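Local coordinates for metallo-beta-lactamase family protein (Staphylococcus aureus, PDB 3R2U) that probably acts as an iron-dependent hydrolase or oxygenase of the metallo-beta-lactamase superfamily, with a rhodanese-like domain alongside the metal-binding one, at residues G168-D180 with T234-F247. Sequence-based numbering, arbitrary orientation.
Sequences GDFIFVGDIGRPD and TSTLGYEKQTNWAF. With FE (Fe (III) ion), chain E.
Trp245 lays the edge of its indole against Asp175, with the carboxylate and ring planes perpendicular. Its NE1 donates to Asp175 OD1 at 3.0 Å, coming from above the carboxylate plane. Arg178 NH1 reaches Asp175 OD1 at 2.7 Å in a salt bridge, and Ile176 N is a third donor. Three bonds thus grip OD1, and the one charged partner, Arg178, together with two neutral N-H donors, would probably favour the ionised form. Beside it, Ile176 CD1 presses on Ala246 CB at 3.5 Å, a tight fit. The loop within 168-180 leaves the end of strand 164-168 of the metallo-beta-lactamase fold. It starts at Asp169, which binds the iron together with His80 and His143. Further along, Glu240 OE1 accepts from Gly174 N at 2.8 Å, on the syn side but somewhat out of the carboxylate plane. Asn244 ND2 donates to the same oxygen, nearly along its C-O axis, and also to Asp175 O at 3.1 Å. Ser235 OG donates to Glu240 OE2. With CG anti to the backbone N (chi1 -173°), the Asn244 amide extends to the loop, while its OD1 closes an Asx turn with Ala246 N. Ile171 CD1 meets the edge of the Phe247 ring at CZ, 3.6 Å away.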
loop_
_atom_site.group_PDB
_atom_site.type_symbol
_atom_site.label_atom_id
_atom_site.label_comp_id
_atom_site.label_asym_id
_atom_site.label_seq_id
_atom_site.Cartn_x
_atom_site.Cartn_y
_atom_site.Cartn_z
ATOM N N GLY A 168 -5.111 18.213 26.916
ATOM C CA GLY A 168 -3.777 17.651 27.085
ATOM C C GLY A 168 -3.771 16.501 28.081
ATOM O O GLY A 168 -4.581 15.586 27.984
ATOM N N ASP A 169 -2.835 16.543 29.033
ATOM C CA ASP A 169 -2.743 15.535 30.063
ATOM C C ASP A 169 -3.307 16.034 31.396
ATOM O O ASP A 169 -3.013 15.470 32.462
ATOM C CB ASP A 169 -1.294 15.047 30.211
ATOM C CG ASP A 169 -0.827 14.225 29.016
ATOM O OD1 ASP A 169 -1.657 13.839 28.169
ATOM O OD2 ASP A 169 0.369 13.953 28.922
ATOM N N PHE A 170 -4.131 17.083 31.334
ATOM C CA PHE A 170 -4.795 17.642 32.510
ATOM C C PHE A 170 -5.994 16.751 32.865
ATOM O O PHE A 170 -6.022 16.142 33.935
ATOM C CB PHE A 170 -5.167 19.114 32.234
ATOM C CG PHE A 170 -6.201 19.689 33.163
ATOM C CD1 PHE A 170 -6.131 19.483 34.526
ATOM C CD2 PHE A 170 -7.204 20.516 32.666
ATOM C CE1 PHE A 170 -7.085 20.041 35.388
ATOM C CE2 PHE A 170 -8.163 21.076 33.514
ATOM C CZ PHE A 170 -8.101 20.833 34.882
ATOM N N ILE A 171 -6.958 16.644 31.948
ATOM C CA ILE A 171 -8.123 15.768 32.128
ATOM C C ILE A 171 -8.181 14.690 31.051
ATOM O O ILE A 171 -8.152 15.005 29.845
ATOM C CB ILE A 171 -9.450 16.536 32.033
ATOM C CG1 ILE A 171 -9.529 17.623 33.120
ATOM C CG2 ILE A 171 -10.636 15.559 32.199
ATOM C CD1 ILE A 171 -10.734 18.504 32.978
ATOM N N PHE A 172 -8.272 13.426 31.479
ATOM C CA PHE A 172 -8.432 12.304 30.548
ATOM C C PHE A 172 -9.850 11.817 30.646
ATOM O O PHE A 172 -10.625 12.303 31.485
ATOM C CB PHE A 172 -7.523 11.128 30.896
ATOM C CG PHE A 172 -6.064 11.443 30.844
ATOM C CD1 PHE A 172 -5.493 11.936 29.682
ATOM C CD2 PHE A 172 -5.248 11.187 31.937
ATOM C CE1 PHE A 172 -4.132 12.202 29.618
ATOM C CE2 PHE A 172 -3.883 11.443 31.888
ATOM C CZ PHE A 172 -3.325 11.966 30.739
ATOM N N VAL A 173 -10.213 10.879 29.778
ATOM C CA VAL A 173 -11.506 10.253 29.897
ATOM C C VAL A 173 -11.361 9.287 31.049
ATOM O O VAL A 173 -10.591 8.343 30.973
ATOM C CB VAL A 173 -11.914 9.483 28.649
ATOM C CG1 VAL A 173 -13.207 8.716 28.920
ATOM C CG2 VAL A 173 -12.062 10.427 27.470
ATOM N N GLY A 174 -12.048 9.558 32.140
ATOM C CA GLY A 174 -12.019 8.674 33.300
ATOM C C GLY A 174 -10.915 8.921 34.327
ATOM O O GLY A 174 -10.889 8.263 35.350
ATOM N N ASP A 175 -9.986 9.837 34.057
ATOM C CA ASP A 175 -8.925 10.103 35.024
ATOM C C ASP A 175 -8.299 11.455 34.722
ATOM O O ASP A 175 -8.803 12.213 33.872
ATOM C CB ASP A 175 -7.872 8.965 34.978
ATOM C CG ASP A 175 -7.215 8.709 36.328
ATOM O OD1 ASP A 175 -7.006 9.658 37.110
ATOM O OD2 ASP A 175 -6.909 7.534 36.615
ATOM N N ILE A 176 -7.218 11.771 35.438
ATOM C CA ILE A 176 -6.501 13.022 35.259
ATOM C C ILE A 176 -5.003 12.730 35.304
ATOM O O ILE A 176 -4.576 11.673 35.772
ATOM C CB ILE A 176 -6.878 14.084 36.338
ATOM C CG1 ILE A 176 -6.498 13.600 37.741
ATOM C CG2 ILE A 176 -8.368 14.414 36.274
ATOM C CD1 ILE A 176 -6.663 14.657 38.860
ATOM N N GLY A 177 -4.214 13.669 34.804
ATOM C CA GLY A 177 -2.780 13.518 34.777
ATOM C C GLY A 177 -2.188 13.509 36.170
ATOM O O GLY A 177 -2.830 13.940 37.112
ATOM N N ARG A 178 -0.989 12.951 36.290
ATOM C CA ARG A 178 -0.252 12.924 37.531
ATOM C C ARG A 178 0.933 13.831 37.298
ATOM O O ARG A 178 1.396 13.957 36.159
ATOM C CB ARG A 178 0.257 11.508 37.868
ATOM C CG ARG A 178 -0.839 10.408 38.038
ATOM C CD ARG A 178 -1.887 10.828 39.029
ATOM N NE ARG A 178 -2.693 9.733 39.593
ATOM C CZ ARG A 178 -3.929 9.392 39.208
ATOM N NH1 ARG A 178 -4.555 10.021 38.226
ATOM N NH2 ARG A 178 -4.547 8.398 39.821
ATOM N N PRO A 179 1.461 14.456 38.368
ATOM C CA PRO A 179 2.617 15.324 38.158
ATOM C C PRO A 179 3.825 14.568 37.616
ATOM O O PRO A 179 4.193 13.539 38.173
ATOM C CB PRO A 179 2.915 15.860 39.562
ATOM C CG PRO A 179 1.641 15.671 40.332
ATOM C CD PRO A 179 1.029 14.436 39.773
ATOM N N ASP A 180 4.395 15.048 36.506
ATOM C CA ASP A 180 5.625 14.457 35.944
ATOM C C ASP A 180 6.716 14.519 36.998
ATOM O O ASP A 180 6.877 15.539 37.660
ATOM C CB ASP A 180 6.115 15.218 34.695
ATOM C CG ASP A 180 5.401 14.803 33.428
ATOM O OD1 ASP A 180 4.624 13.824 33.484
ATOM O OD2 ASP A 180 5.629 15.437 32.371
ATOM N N THR A 234 -13.277 10.867 23.287
ATOM C CA THR A 234 -13.721 12.100 23.896
ATOM C C THR A 234 -14.777 11.894 24.970
ATOM O O THR A 234 -15.500 10.906 24.981
ATOM C CB THR A 234 -14.346 13.032 22.830
ATOM O OG1 THR A 234 -15.620 12.528 22.444
ATOM C CG2 THR A 234 -13.473 13.136 21.596
ATOM N N SER A 235 -14.880 12.848 25.868
ATOM C CA SER A 235 -15.918 12.784 26.870
ATOM C C SER A 235 -16.564 14.143 26.976
ATOM O O SER A 235 -16.459 14.943 26.049
ATOM C CB SER A 235 -15.342 12.333 28.199
ATOM O OG SER A 235 -16.382 12.057 29.098
ATOM N N THR A 236 -17.283 14.385 28.071
ATOM C CA THR A 236 -17.906 15.672 28.330
ATOM C C THR A 236 -17.646 15.992 29.777
ATOM O O THR A 236 -17.456 15.096 30.590
ATOM C CB THR A 236 -19.439 15.638 28.127
ATOM O OG1 THR A 236 -20.040 14.876 29.184
ATOM C CG2 THR A 236 -19.776 15.036 26.794
ATOM N N LEU A 237 -17.691 17.268 30.112
ATOM C CA LEU A 237 -17.432 17.696 31.472
ATOM C C LEU A 237 -18.443 17.123 32.452
ATOM O O LEU A 237 -18.074 16.636 33.522
ATOM C CB LEU A 237 -17.393 19.233 31.550
ATOM C CG LEU A 237 -17.133 19.859 32.937
ATOM C CD1 LEU A 237 -15.872 19.294 33.603
ATOM C CD2 LEU A 237 -17.057 21.393 32.844
ATOM N N GLY A 238 -19.720 17.158 32.075
ATOM C CA GLY A 238 -20.772 16.646 32.931
ATOM C C GLY A 238 -20.623 15.156 33.161
ATOM O O GLY A 238 -20.939 14.668 34.236
ATOM N N TYR A 239 -20.145 14.428 32.145
ATOM C CA TYR A 239 -19.978 12.983 32.288
ATOM C C TYR A 239 -18.793 12.706 33.207
ATOM O O TYR A 239 -18.857 11.811 34.042
ATOM C CB TYR A 239 -19.824 12.253 30.938
ATOM C CG TYR A 239 -19.852 10.734 31.097
ATOM C CD1 TYR A 239 -21.059 10.052 31.235
ATOM C CD2 TYR A 239 -18.683 9.989 31.122
ATOM C CE1 TYR A 239 -21.099 8.672 31.405
ATOM C CE2 TYR A 239 -18.714 8.589 31.295
ATOM C CZ TYR A 239 -19.924 7.942 31.432
ATOM O OH TYR A 239 -19.980 6.567 31.593
ATOM N N GLU A 240 -17.722 13.480 33.056
ATOM C CA GLU A 240 -16.573 13.313 33.919
ATOM C C GLU A 240 -16.924 13.670 35.367
ATOM O O GLU A 240 -16.457 13.026 36.289
ATOM C CB GLU A 240 -15.379 14.118 33.411
ATOM C CG GLU A 240 -14.854 13.616 32.075
ATOM C CD GLU A 240 -14.428 12.159 32.122
ATOM O OE1 GLU A 240 -13.527 11.838 32.926
ATOM O OE2 GLU A 240 -14.990 11.342 31.342
ATOM N N LYS A 241 -17.781 14.671 35.572
ATOM C CA LYS A 241 -18.193 15.009 36.931
ATOM C C LYS A 241 -18.910 13.831 37.596
ATOM O O LYS A 241 -18.785 13.630 38.799
ATOM C CB LYS A 241 -19.078 16.252 36.958
ATOM C CG LYS A 241 -18.332 17.549 36.632
ATOM C CD LYS A 241 -19.250 18.761 36.796
ATOM C CE LYS A 241 -18.511 20.086 36.683
ATOM N NZ LYS A 241 -19.465 21.226 36.688
ATOM N N GLN A 242 -19.639 13.038 36.815
ATOM C CA GLN A 242 -20.338 11.875 37.348
ATOM C C GLN A 242 -19.452 10.655 37.570
ATOM O O GLN A 242 -19.700 9.879 38.479
ATOM C CB GLN A 242 -21.434 11.412 36.368
ATOM C CG GLN A 242 -22.546 12.398 36.127
ATOM C CD GLN A 242 -23.481 12.529 37.294
ATOM O OE1 GLN A 242 -23.770 11.552 37.989
ATOM N NE2 GLN A 242 -23.991 13.740 37.505
ATOM N N THR A 243 -18.443 10.462 36.729
ATOM C CA THR A 243 -17.684 9.207 36.746
ATOM C C THR A 243 -16.173 9.284 37.030
ATOM O O THR A 243 -15.568 8.277 37.365
ATOM C CB THR A 243 -17.853 8.491 35.380
ATOM O OG1 THR A 243 -17.347 9.333 34.336
ATOM C CG2 THR A 243 -19.339 8.163 35.103
ATOM N N ASN A 244 -15.575 10.453 36.860
ATOM C CA ASN A 244 -14.134 10.668 37.084
ATOM C C ASN A 244 -13.894 11.045 38.546
ATOM O O ASN A 244 -14.356 12.101 38.992
ATOM C CB ASN A 244 -13.669 11.772 36.138
ATOM C CG ASN A 244 -12.157 11.995 36.136
ATOM O OD1 ASN A 244 -11.467 11.857 37.153
ATOM N ND2 ASN A 244 -11.648 12.404 34.977
ATOM N N TRP A 245 -13.164 10.196 39.282
ATOM C CA TRP A 245 -12.918 10.399 40.738
ATOM C C TRP A 245 -12.419 11.797 41.105
ATOM O O TRP A 245 -12.762 12.328 42.146
ATOM C CB TRP A 245 -11.903 9.385 41.279
ATOM C CG TRP A 245 -10.508 9.665 40.831
ATOM C CD1 TRP A 245 -9.910 9.228 39.691
ATOM C CD2 TRP A 245 -9.547 10.497 41.495
ATOM N NE1 TRP A 245 -8.633 9.720 39.604
ATOM C CE2 TRP A 245 -8.382 10.499 40.703
ATOM C CE3 TRP A 245 -9.557 11.238 42.681
ATOM C CZ2 TRP A 245 -7.236 11.207 41.061
ATOM C CZ3 TRP A 245 -8.417 11.946 43.040
ATOM C CH2 TRP A 245 -7.274 11.923 42.233
ATOM N N ALA A 246 -11.584 12.360 40.248
ATOM C CA ALA A 246 -10.965 13.655 40.488
ATOM C C ALA A 246 -11.983 14.762 40.697
ATOM O O ALA A 246 -11.714 15.713 41.393
ATOM C CB ALA A 246 -10.041 14.000 39.331
ATOM N N PHE A 247 -13.148 14.641 40.071
ATOM C CA PHE A 247 -14.201 15.648 40.192
ATOM C C PHE A 247 -15.097 15.528 41.419
ATOM O O PHE A 247 -15.834 16.464 41.719
ATOM C CB PHE A 247 -15.057 15.658 38.923
ATOM C CG PHE A 247 -14.348 16.226 37.751
ATOM C CD1 PHE A 247 -14.477 17.558 37.438
ATOM C CD2 PHE A 247 -13.506 15.440 36.984
ATOM C CE1 PHE A 247 -13.787 18.097 36.354
ATOM C CE2 PHE A 247 -12.819 15.969 35.905
ATOM C CZ PHE A 247 -12.968 17.303 35.591
HETATM FE FE FE E . 2.334 14.708 29.416
HETATM O O HOH W 1 -12.474 7.794 38.023
HETATM O O HOH W 2 4.498 15.514 29.924
HETATM O O HOH W 3 2.894 14.365 27.231
HETATM O O HOH W 4 2.940 12.702 29.917
#